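Local coordinates for regulatory protein of LacI family (Chloroflexus aggregans, PDB 3BBL) that probably regulates transcription as a member of the LacI family, its periplasmic-binding-protein-like portion presumably sensing a small effector molecule, at residues 128-133 with 161-166. Numbering follows the deposited sequence.
Sequences IAILAW and GYILRG
Ile130 and Ala132 exchange four backbone hydrogen bonds with Tyr162, Leu164 and Gly166, which flank their parallel bridge partners Ile163 and Arg165. The ladder starts with Ile130 N to Tyr162 O (2.9 Å) and ends with Gly166 N on Ala132 O (2.9 Å). Beyond it, Arg165 adds a side-chain bond: its NH1 reaches Trp133 O (2.8 Å), which sits at the guanidinium edge, 16° out of its plane, with the N-H bent to 136°. With CG anti to the carbonyl carbon (chi1 -62°) and the chain extended to NE, the arginine runs past Trp133 O, its CG 3.4 Å from that oxygen. Were the side chain cut back to an alanine, Trp133 O would probably lose this donor and the loop after strand 128-132 be less firmly tied. On the face shared with Arg165, turned to helix 138-153, Ile130 CG2 meets Ile163 CG1 (4.1 Å); Leu131 and Leu164 lie on the other, against Met176 of helix 170-181. At the opposite end Tyr162 CB packs on Ala129 CB (3.9 Å), while its hydroxyl bonds Arg187 O. A right-handed beta-alpha-beta crossover through helix 138-153 joins these strands, with 163-165 at the sheet margin. Main-chain bonding thus sets the register, and the arginine adds a polar tie just past the strand end.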
ATOM      1  N   ILE A 128     -27.514  13.489  -5.714  1.00 18.82           N
ATOM      2  CA  ILE A 128     -26.159  13.049  -5.424  1.00 17.76           C
ATOM      3  C   ILE A 128     -25.860  13.169  -3.940  1.00 17.73           C
ATOM      4  O   ILE A 128     -25.996  14.233  -3.349  1.00 15.54           O
ATOM      5  CB  ILE A 128     -25.131  13.899  -6.203  1.00 17.92           C
ATOM      6  CG1 ILE A 128     -25.540  13.975  -7.676  1.00 15.67           C
ATOM      7  CG2 ILE A 128     -23.729  13.310  -6.036  1.00 16.02           C
ATOM      8  CD1 ILE A 128     -24.782  15.001  -8.497  1.00 16.81           C
ATOM      9  N   ALA A 129     -25.450  12.062  -3.342  1.00 16.76           N
ATOM     10  CA  ALA A 129     -25.140  12.049  -1.932  1.00 15.75           C
ATOM     11  C   ALA A 129     -23.628  11.939  -1.738  1.00 16.13           C
ATOM     12  O   ALA A 129     -22.880  11.648  -2.686  1.00 12.90           O
ATOM     13  CB  ALA A 129     -25.847  10.868  -1.268  1.00 15.10           C
ATOM     14  N   ILE A 130     -23.183  12.160  -0.505  1.00 15.97           N
ATOM     15  CA  ILE A 130     -21.765  12.066  -0.198  1.00 17.39           C
ATOM     16  C   ILE A 130     -21.492  11.435   1.171  1.00 18.38           C
ATOM     17  O   ILE A 130     -22.172  11.721   2.162  1.00 18.27           O
ATOM     18  CB  ILE A 130     -21.093  13.473  -0.266  1.00 19.07           C
ATOM     19  CG1 ILE A 130     -19.584  13.347  -0.047  1.00 14.81           C
ATOM     20  CG2 ILE A 130     -21.748  14.424   0.750  1.00 14.47           C
ATOM     21  CD1 ILE A 130     -18.842  14.664  -0.199  1.00 14.37           C
ATOM     22  N   LEU A 131     -20.505  10.553   1.198  1.00 18.14           N
ATOM     23  CA  LEU A 131     -20.083   9.895   2.420  1.00 19.28           C
ATOM     24  C   LEU A 131     -18.873  10.712   2.870  1.00 19.55           C
ATOM     25  O   LEU A 131     -17.773  10.575   2.342  1.00 19.15           O
ATOM     26  CB  LEU A 131     -19.707   8.442   2.125  1.00 19.48           C
ATOM     27  CG  LEU A 131     -20.826   7.664   1.417  1.00 20.31           C
ATOM     28  CD1 LEU A 131     -20.465   6.186   1.346  1.00 20.45           C
ATOM     29  CD2 LEU A 131     -22.141   7.860   2.154  1.00 18.78           C
ATOM     30  N   ALA A 132     -19.097  11.588   3.840  1.00 21.26           N
ATOM     31  CA  ALA A 132     -18.054  12.478   4.329  1.00 21.85           C
ATOM     32  C   ALA A 132     -17.491  12.107   5.699  1.00 23.68           C
ATOM     33  O   ALA A 132     -17.899  11.119   6.316  1.00 23.65           O
ATOM     34  CB  ALA A 132     -18.590  13.901   4.351  1.00 20.88           C
ATOM     35  N   TRP A 133     -16.557  12.927   6.173  1.00 24.79           N
ATOM     36  CA  TRP A 133     -15.901  12.702   7.455  1.00 25.85           C
ATOM     37  C   TRP A 133     -16.364  13.694   8.520  1.00 27.53           C
ATOM     38  O   TRP A 133     -17.093  14.639   8.225  1.00 25.76           O
ATOM     39  CB  TRP A 133     -14.380  12.810   7.277  1.00 24.44           C
ATOM     40  CG  TRP A 133     -13.793  11.790   6.361  1.00 24.07           C
ATOM     41  CD1 TRP A 133     -14.351  10.604   5.994  1.00 23.77           C
ATOM     42  CD2 TRP A 133     -12.504  11.838   5.732  1.00 25.07           C
ATOM     43  NE1 TRP A 133     -13.496   9.909   5.176  1.00 24.33           N
ATOM     44  CE2 TRP A 133     -12.354  10.642   4.998  1.00 23.73           C
ATOM     45  CE3 TRP A 133     -11.462  12.775   5.721  1.00 24.26           C
ATOM     46  CZ2 TRP A 133     -11.201  10.354   4.256  1.00 24.02           C
ATOM     47  CZ3 TRP A 133     -10.315  12.488   4.982  1.00 25.84           C
ATOM     48  CH2 TRP A 133     -10.196  11.287   4.261  1.00 23.75           C
ATOM     49  N   GLY A 161     -29.930  15.002   4.585  1.00 21.95           N
ATOM     50  CA  GLY A 161     -30.089  13.563   4.589  1.00 20.82           C
ATOM     51  C   GLY A 161     -29.124  12.885   3.640  1.00 22.61           C
ATOM     52  O   GLY A 161     -28.905  11.682   3.733  1.00 22.09           O
ATOM     53  N   TYR A 162     -28.540  13.665   2.730  1.00 22.61           N
ATOM     54  CA  TYR A 162     -27.578  13.153   1.748  1.00 22.26           C
ATOM     55  C   TYR A 162     -26.120  13.387   2.139  1.00 22.97           C
ATOM     56  O   TYR A 162     -25.213  13.064   1.374  1.00 21.37           O
ATOM     57  CB  TYR A 162     -27.792  13.805   0.390  1.00 21.35           C
ATOM     58  CG  TYR A 162     -28.905  13.236  -0.433  1.00 21.61           C
ATOM     59  CD1 TYR A 162     -29.127  13.710  -1.727  1.00 19.75           C
ATOM     60  CD2 TYR A 162     -29.731  12.217   0.057  1.00 19.22           C
ATOM     61  CE1 TYR A 162     -30.141  13.189  -2.522  1.00 21.48           C
ATOM     62  CE2 TYR A 162     -30.752  11.679  -0.735  1.00 20.44           C
ATOM     63  CZ  TYR A 162     -30.947  12.173  -2.024  1.00 22.23           C
ATOM     64  OH  TYR A 162     -31.903  11.647  -2.842  1.00 23.47           O
ATOM     65  N   ILE A 163     -25.894  13.978   3.306  1.00 22.93           N
ATOM     66  CA  ILE A 163     -24.539  14.237   3.758  1.00 23.33           C
ATOM     67  C   ILE A 163     -24.333  13.444   5.027  1.00 23.31           C
ATOM     68  O   ILE A 163     -24.764  13.852   6.094  1.00 24.88           O
ATOM     69  CB  ILE A 163     -24.320  15.740   4.035  1.00 23.27           C
ATOM     70  CG1 ILE A 163     -24.566  16.532   2.756  1.00 22.00           C
ATOM     71  CG2 ILE A 163     -22.900  15.989   4.528  1.00 22.42           C
ATOM     72  CD1 ILE A 163     -24.419  18.025   2.924  1.00 23.35           C
ATOM     73  N   LEU A 164     -23.681  12.298   4.904  1.00 23.08           N
ATOM     74  CA  LEU A 164     -23.451  11.440   6.058  1.00 24.05           C
ATOM     75  C   LEU A 164     -21.980  11.493   6.467  1.00 24.74           C
ATOM     76  O   LEU A 164     -21.091  11.242   5.660  1.00 24.99           O
ATOM     77  CB  LEU A 164     -23.876  10.006   5.719  1.00 22.96           C
ATOM     78  CG  LEU A 164     -25.251   9.887   5.036  1.00 24.25           C
ATOM     79  CD1 LEU A 164     -25.572   8.433   4.786  1.00 24.51           C
ATOM     80  CD2 LEU A 164     -26.337  10.514   5.904  1.00 23.68           C
ATOM     81  N   ARG A 165     -21.733  11.836   7.726  1.00 25.84           N
ATOM     82  CA  ARG A 165     -20.376  11.950   8.249  1.00 24.81           C
ATOM     83  C   ARG A 165     -19.997  10.774   9.133  1.00 25.58           C
ATOM     84  O   ARG A 165     -20.787  10.324   9.956  1.00 24.73           O
ATOM     85  CB  ARG A 165     -20.246  13.240   9.050  1.00 25.84           C
ATOM     86  CG  ARG A 165     -20.461  14.506   8.255  1.00 26.60           C
ATOM     87  CD  ARG A 165     -20.537  15.672   9.217  1.00 30.55           C
ATOM     88  NE  ARG A 165     -20.629  16.973   8.565  1.00 30.24           N
ATOM     89  CZ  ARG A 165     -19.594  17.630   8.059  1.00 31.91           C
ATOM     90  NH1 ARG A 165     -18.374  17.107   8.118  1.00 29.28           N
ATOM     91  NH2 ARG A 165     -19.784  18.822   7.513  1.00 32.08           N
ATOM     92  N   GLY A 166     -18.768  10.296   8.967  1.00 25.65           N
ATOM     93  CA  GLY A 166     -18.294   9.170   9.745  1.00 24.84           C
ATOM     94  C   GLY A 166     -16.868   8.789   9.387  1.00 26.85           C
ATOM     95  O   GLY A 166     -16.215   9.447   8.571  1.00 25.70           O
TER